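Local coordinates for protein Exo-alpha-sialidase (Clostridium perfringens, PDB 2V72) that binds galactose as the family 32 carbohydrate-binding module of a large sialidase toxin, probably helping the enzyme to recognise carbohydrate-bearing targets, at residues His42-Asn46 / Gly47-Leu51; Ser22-Gly25 / Gln26-Ala29. All coordinates share one frame; numbering follows the deposited sequence.

Contact 1 of 2, residues His42-Asn46 / Gly47-Leu51; sequences HTKWN and GSDAL. With GAL (beta-D-galactopyranose), chain C.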
ATOM      1  N   HIS A  42      -3.529   5.518  -7.655  1.00 43.80           N
ATOM      2  CA  HIS A  42      -4.941   5.285  -7.894  1.00 43.58           C
ATOM      3  C   HIS A  42      -5.024   4.437  -9.155  1.00 43.93           C
ATOM      4  O   HIS A  42      -4.272   4.665 -10.116  1.00 43.79           O
ATOM      5  CB  HIS A  42      -5.642   6.636  -8.079  1.00 43.70           C
ATOM      6  CG  HIS A  42      -7.140   6.589  -8.005  1.00 42.73           C
ATOM      7  ND1 HIS A  42      -7.907   5.816  -8.846  1.00 41.57           N
ATOM      8  CD2 HIS A  42      -8.012   7.280  -7.232  1.00 42.21           C
ATOM      9  CE1 HIS A  42      -9.187   6.008  -8.576  1.00 42.80           C
ATOM     10  NE2 HIS A  42      -9.277   6.893  -7.600  1.00 42.02           N
ATOM     11  N   THR A  43      -5.913   3.446  -9.143  1.00 43.72           N
ATOM     12  CA  THR A  43      -6.144   2.621 -10.323  1.00 43.89           C
ATOM     13  C   THR A  43      -6.769   3.497 -11.411  1.00 44.14           C
ATOM     14  O   THR A  43      -7.165   4.632 -11.133  1.00 43.75           O
ATOM     15  CB  THR A  43      -7.013   1.391 -10.001  1.00 43.88           C
ATOM     16  OG1 THR A  43      -8.275   1.810  -9.471  1.00 43.85           O
ATOM     17  CG2 THR A  43      -6.298   0.477  -8.977  1.00 43.39           C
ATOM     18  N   LYS A  44      -6.843   3.004 -12.646  1.00 44.42           N
ATOM     19  CA  LYS A  44      -7.274   3.887 -13.734  1.00 44.77           C
ATOM     20  C   LYS A  44      -8.729   4.307 -13.654  1.00 44.60           C
ATOM     21  O   LYS A  44      -9.634   3.485 -13.490  1.00 44.93           O
ATOM     22  CB  LYS A  44      -6.873   3.392 -15.136  1.00 44.78           C
ATOM     23  CG  LYS A  44      -7.262   1.993 -15.508  1.00 45.51           C
ATOM     24  CD  LYS A  44      -6.709   1.647 -16.917  1.00 45.24           C
ATOM     25  CE  LYS A  44      -5.196   1.847 -17.016  1.00 45.79           C
ATOM     26  NZ  LYS A  44      -4.653   1.498 -18.369  1.00 45.38           N
ATOM     27  N   TRP A  45      -8.918   5.616 -13.748  1.00 44.73           N
ATOM     28  CA  TRP A  45     -10.196   6.274 -13.498  1.00 44.90           C
ATOM     29  C   TRP A  45     -11.360   5.743 -14.334  1.00 45.61           C
ATOM     30  O   TRP A  45     -12.505   5.798 -13.889  1.00 45.00           O
ATOM     31  CB  TRP A  45     -10.046   7.769 -13.737  1.00 44.52           C
ATOM     32  CG  TRP A  45      -9.105   8.494 -12.795  1.00 44.31           C
ATOM     33  CD1 TRP A  45      -8.285   7.948 -11.831  1.00 43.28           C
ATOM     34  CD2 TRP A  45      -8.873   9.907 -12.759  1.00 42.88           C
ATOM     35  NE1 TRP A  45      -7.565   8.941 -11.205  1.00 42.42           N
ATOM     36  CE2 TRP A  45      -7.908  10.150 -11.754  1.00 43.17           C
ATOM     37  CE3 TRP A  45      -9.391  10.990 -13.477  1.00 42.80           C
ATOM     38  CZ2 TRP A  45      -7.456  11.444 -11.444  1.00 44.73           C
ATOM     39  CZ3 TRP A  45      -8.939  12.273 -13.170  1.00 43.53           C
ATOM     40  CH2 TRP A  45      -7.980  12.489 -12.164  1.00 43.68           C
ATOM     41  N   ASN A  46     -11.066   5.226 -15.536  1.00 46.72           N
ATOM     42  CA  ASN A  46     -12.122   4.723 -16.430  1.00 47.54           C
ATOM     43  C   ASN A  46     -12.706   3.367 -16.026  1.00 47.82           C
ATOM     44  O   ASN A  46     -13.576   2.831 -16.716  1.00 47.99           O
ATOM     45  CB  ASN A  46     -11.695   4.741 -17.913  1.00 47.81           C
ATOM     46  CG  ASN A  46     -10.555   3.771 -18.241  1.00 48.77           C
ATOM     47  OD1 ASN A  46      -9.929   3.891 -19.297  1.00 50.17           O
ATOM     48  ND2 ASN A  46     -10.284   2.814 -17.358  1.00 49.13           N
ATOM     49  N   GLY A  47     -12.217   2.830 -14.907  1.00 48.15           N
ATOM     50  CA  GLY A  47     -12.750   1.611 -14.303  1.00 48.38           C
ATOM     51  C   GLY A  47     -12.501   0.328 -15.076  1.00 49.01           C
ATOM     52  O   GLY A  47     -13.207  -0.664 -14.873  1.00 49.09           O
ATOM     53  N   SER A  48     -11.500   0.335 -15.954  1.00 49.23           N
ATOM     54  CA  SER A  48     -11.272  -0.795 -16.866  1.00 49.47           C
ATOM     55  C   SER A  48     -10.564  -1.932 -16.170  1.00 49.61           C
ATOM     56  O   SER A  48     -10.698  -3.087 -16.561  1.00 50.01           O
ATOM     57  CB  SER A  48     -10.472  -0.364 -18.100  1.00 49.56           C
ATOM     58  OG  SER A  48      -9.261   0.268 -17.729  1.00 49.03           O
ATOM     59  N   ASP A  49      -9.801  -1.591 -15.137  1.00 49.78           N
ATOM     60  CA  ASP A  49      -9.067  -2.570 -14.366  1.00 49.57           C
ATOM     61  C   ASP A  49      -9.834  -2.896 -13.080  1.00 49.45           C
ATOM     62  O   ASP A  49      -9.569  -2.323 -12.017  1.00 49.29           O
ATOM     63  CB  ASP A  49      -7.652  -2.058 -14.078  1.00 49.45           C
ATOM     64  CG  ASP A  49      -6.810  -1.927 -15.334  1.00 50.02           C
ATOM     65  OD1 ASP A  49      -7.003  -2.736 -16.271  1.00 51.83           O
ATOM     66  OD2 ASP A  49      -5.948  -1.022 -15.389  1.00 48.29           O
ATOM     67  N   ALA A  50     -10.792  -3.813 -13.197  1.00 49.14           N
ATOM     68  CA  ALA A  50     -11.592  -4.261 -12.057  1.00 49.28           C
ATOM     69  C   ALA A  50     -10.730  -4.886 -10.949  1.00 49.27           C
ATOM     70  O   ALA A  50      -9.709  -5.517 -11.232  1.00 49.28           O
ATOM     71  CB  ALA A  50     -12.659  -5.243 -12.520  1.00 49.27           C
ATOM     72  N   LEU A  51     -11.148  -4.707  -9.696  1.00 49.14           N
ATOM     73  CA  LEU A  51     -10.446  -5.294  -8.539  1.00 49.07           C
ATOM     74  C   LEU A  51     -10.558  -6.830  -8.525  1.00 49.21           C
ATOM     75  O   LEU A  51     -11.499  -7.385  -9.100  1.00 49.42           O
ATOM     76  CB  LEU A  51     -10.965  -4.696  -7.220  1.00 48.94           C
ATOM     77  CG  LEU A  51     -10.925  -3.165  -7.071  1.00 48.27           C
ATOM     78  CD1 LEU A  51     -11.760  -2.711  -5.888  1.00 48.31           C
ATOM     79  CD2 LEU A  51      -9.494  -2.622  -6.975  1.00 47.68           C
TER
HETATM   80  C1  GAL C1140     -12.499  11.740  -9.597  1.00 48.53           C
HETATM   81  C2  GAL C1140     -11.427  11.690  -8.511  1.00 48.85           C
HETATM   82  C3  GAL C1140     -10.231  10.844  -8.957  1.00 48.25           C
HETATM   83  C4  GAL C1140     -10.659   9.502  -9.555  1.00 48.00           C
HETATM   84  C5  GAL C1140     -11.776   9.677 -10.576  1.00 48.42           C
HETATM   85  C6  GAL C1140     -12.283   8.318 -11.050  1.00 47.79           C
HETATM   86  O1  GAL C1140     -13.645  12.351  -9.064  1.00 49.22           O
HETATM   87  O2  GAL C1140     -11.024  13.000  -8.166  1.00 48.29           O
HETATM   88  O3  GAL C1140      -9.401  10.592  -7.847  1.00 47.96           O
HETATM   89  O4  GAL C1140     -11.111   8.641  -8.533  1.00 47.65           O
HETATM   90  O5  GAL C1140     -12.845  10.428 -10.013  1.00 49.00           O
HETATM   91  O6  GAL C1140     -13.043   8.479 -12.229  1.00 47.84           O
HETATM   92  O   HOH W   1      -9.964   0.769 -12.918  1.00 47.89           O

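Contact 2 of 2, residues Ser22-Gly25 / Gln26-Ala29; sequences SEEG and QDPA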
ATOM      1  N   SER A  22      -2.366  -1.642 -11.830  1.00 45.91           N
ATOM      2  CA  SER A  22      -3.226  -0.632 -12.448  1.00 45.79           C
ATOM      3  C   SER A  22      -2.892   0.737 -11.882  1.00 46.03           C
ATOM      4  O   SER A  22      -2.789   0.908 -10.658  1.00 46.02           O
ATOM      5  CB  SER A  22      -4.695  -0.931 -12.194  1.00 45.56           C
ATOM      6  OG  SER A  22      -5.509   0.037 -12.837  1.00 45.29           O
ATOM      7  N   GLU A  23      -2.706   1.708 -12.775  1.00 45.87           N
ATOM      8  CA  GLU A  23      -2.432   3.075 -12.362  1.00 46.04           C
ATOM      9  C   GLU A  23      -2.906   4.083 -13.393  1.00 45.99           C
ATOM     10  O   GLU A  23      -2.659   3.934 -14.604  1.00 46.16           O
ATOM     11  CB  GLU A  23      -0.952   3.285 -11.968  1.00 46.04           C
ATOM     12  CG  GLU A  23       0.099   3.024 -13.051  1.00 47.10           C
ATOM     13  CD  GLU A  23       1.440   2.545 -12.488  1.00 47.39           C
ATOM     14  OE1 GLU A  23       2.032   3.237 -11.634  1.00 49.55           O
ATOM     15  OE2 GLU A  23       1.923   1.472 -12.913  1.00 50.52           O
ATOM     16  N   GLU A  24      -3.627   5.085 -12.905  1.00 45.44           N
ATOM     17  CA  GLU A  24      -3.960   6.257 -13.686  1.00 44.97           C
ATOM     18  C   GLU A  24      -2.665   7.002 -13.955  1.00 44.83           C
ATOM     19  O   GLU A  24      -1.806   7.078 -13.074  1.00 44.59           O
ATOM     20  CB  GLU A  24      -4.951   7.144 -12.919  1.00 44.78           C
ATOM     21  CG  GLU A  24      -5.422   8.384 -13.676  1.00 44.62           C
ATOM     22  CD  GLU A  24      -6.069   8.070 -15.028  1.00 44.23           C
ATOM     23  OE1 GLU A  24      -6.889   7.125 -15.118  1.00 43.78           O
ATOM     24  OE2 GLU A  24      -5.754   8.785 -16.002  1.00 44.00           O
ATOM     25  N   GLY A  25      -2.522   7.528 -15.173  1.00 44.60           N
ATOM     26  CA  GLY A  25      -1.322   8.253 -15.581  1.00 44.58           C
ATOM     27  C   GLY A  25      -0.924   9.340 -14.603  1.00 44.84           C
ATOM     28  O   GLY A  25       0.252   9.503 -14.279  1.00 45.39           O
ATOM     29  N   GLN A  26      -1.924  10.070 -14.129  1.00 44.83           N
ATOM     30  CA  GLN A  26      -1.777  11.128 -13.125  1.00 45.33           C
ATOM     31  C   GLN A  26      -1.434  10.585 -11.725  1.00 44.64           C
ATOM     32  O   GLN A  26      -0.799  11.274 -10.926  1.00 44.65           O
ATOM     33  CB  GLN A  26      -3.095  11.910 -13.073  1.00 45.05           C
ATOM     34  CG  GLN A  26      -3.256  12.896 -11.947  1.00 46.90           C
ATOM     35  CD  GLN A  26      -4.603  13.583 -11.986  1.00 47.17           C
ATOM     36  OE1 GLN A  26      -5.118  13.916 -13.060  1.00 50.10           O
ATOM     37  NE2 GLN A  26      -5.180  13.806 -10.816  1.00 49.76           N
ATOM     38  N   ASP A  27      -1.863   9.352 -11.445  1.00 44.20           N
ATOM     39  CA  ASP A  27      -1.697   8.720 -10.138  1.00 43.72           C
ATOM     40  C   ASP A  27      -0.851   7.449 -10.203  1.00 43.36           C
ATOM     41  O   ASP A  27      -1.381   6.349 -10.024  1.00 43.20           O
ATOM     42  CB  ASP A  27      -3.072   8.370  -9.559  1.00 43.83           C
ATOM     43  CG  ASP A  27      -3.975   9.576  -9.415  1.00 43.24           C
ATOM     44  OD1 ASP A  27      -3.454  10.703  -9.315  1.00 44.04           O
ATOM     45  OD2 ASP A  27      -5.208   9.394  -9.394  1.00 41.70           O
ATOM     46  N   PRO A  28       0.465   7.584 -10.464  1.00 43.16           N
ATOM     47  CA  PRO A  28       1.307   6.387 -10.572  1.00 43.18           C
ATOM     48  C   PRO A  28       1.636   5.770  -9.207  1.00 43.23           C
ATOM     49  O   PRO A  28       1.498   6.432  -8.180  1.00 43.00           O
ATOM     50  CB  PRO A  28       2.586   6.920 -11.218  1.00 43.35           C
ATOM     51  CG  PRO A  28       2.664   8.340 -10.765  1.00 43.23           C
ATOM     52  CD  PRO A  28       1.242   8.823 -10.655  1.00 42.95           C
ATOM     53  N   ALA A  29       2.075   4.515  -9.212  1.00 43.35           N
ATOM     54  CA  ALA A  29       2.517   3.824  -7.998  1.00 43.62           C
ATOM     55  C   ALA A  29       3.511   4.620  -7.137  1.00 43.91           C
ATOM     56  O   ALA A  29       3.454   4.559  -5.907  1.00 43.85           O
ATOM     57  CB  ALA A  29       3.101   2.489  -8.358  1.00 43.65           C
TER

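Contact 1 of 2, residues His42-Asn46 / Gly47-Leu51
Lys44 meets Gly47, Ser48 and Asp49 in a local contact round a surface turn, in the loop between strands 41-42 and 53-59. The turn from Lys44 to Gly47 is type I, closed by Gly47 N donating to Lys44 O at 3.0 Å with an N-H...O angle of 158°. A water buttresses it, giving a hydrogen to Lys44 O at 2.8 Å and accepting one from Asp49 N. The Lys44 chain starts between its own backbone N and carbonyl carbon (chi1 53°), which carries its methylenes across to the second half of the loop: CD lies 3.0 Å from Ser48 OG and 3.2 Å from Asp49 OD2. The ammonium contributes less directly, NZ being 4.1 Å from Asp49 OD2, beyond a salt bridge; that carboxylate is instead hydrogen-bonded to Ser22. At the first corner of the turn, the CB of Trp45 points away from 47-51, and one indole face lies against galactose, whose C4 stands 3.4 Å above the Trp45 ring plane, displaced toward the rim; C3, C5 and C6 also lie against the ring. Galactose O6 donates to Trp45 O, while His42 NE2 comes within 2.7 Å of the axial O4. His42 ND1 donates to Thr43 O nearly in the imidazole plane, a bond that helps set the ring's rotation, with NE2 facing the sugar. With Arg73, Asn78 and Phe133 completing the site, this is an aromatic platform under the apolar patch of a galactoside, the recognition mode of a carbohydrate-binding module pocket.

Contact 2 of 2, residues Ser22-Gly25 / Gln26-Ala29
Glu23 reaches across the 22-29 loop to Ala29, its carboxylate accepting the backbone N-H in a short, almost linear bond: Ala29 N to Glu23 OE1 is 2.7 Å, with an angle of 175° at the hydrogen. The donor arrives nearly in line with the C-O bond. Glu23 has CG between its backbone N and carbonyl carbon (chi1 61°), and with the chain extended beyond, this brings OE1 to Ala29 N and against Pro28 CA at 3.4 Å and Ala29 CB at 3.5 Å. Nearer the backbone, Glu23 CB lies close to Asp27 O. The turn itself has Gly25 and Gln26 at its corners, both with backbone angles consistent with a type I turn. Its closing bond, Asp27 N to Glu24 O, is 2.8 Å long but bent, and the donor sits well above the carbonyl plane. Glu24 and Asp27 stand side by side at the base, their CB atoms 4.0 Å apart. Glu24 bends at chi2 (57°), its OE1 taking Trp45 N as partner; Asp27 offers OD2 to Trp45 NE1. Glu24 OE1 and Asp27 OD2 stay 6.4 Å apart, each with its own donor, which probably eases the proximity of like charges. Ala29, buried, lies against strands 17-20 and 53-59. The result is a beta turn braced by a side-chain-to-backbone bond, in one of the loops at the sugar-binding end of an F5/8 type C (discoidin-like) beta sandwich.

How the contacts relate
The two contacts lie in series along the chain, with centres 10 Å apart, side by side at the galactose end of the module, contact 2 behind contact 1. Two probable hydrogen bonds tie them together: Asp49 OD2 to Ser22 OG at 2.8 Å and Trp45 N to Glu24 OE1 at 2.9 Å. Packing adds His42 CB on Asp27 OD2, 3.1 Å, and Trp45 CH2 on Gln26 OE1, 3.3 Å. Contact 1 supplies the first shell, touching the sugar through His42 and Trp45. Contact 2 acts as second shell: the side chain of Asp27, which holds the indole, is about 5 Å from the bound galactose at the nearest atoms. Calcium is farther off, its nearest-atom distance about 9 Å to the Pro28 side chain and about 13 Å to that of Trp45.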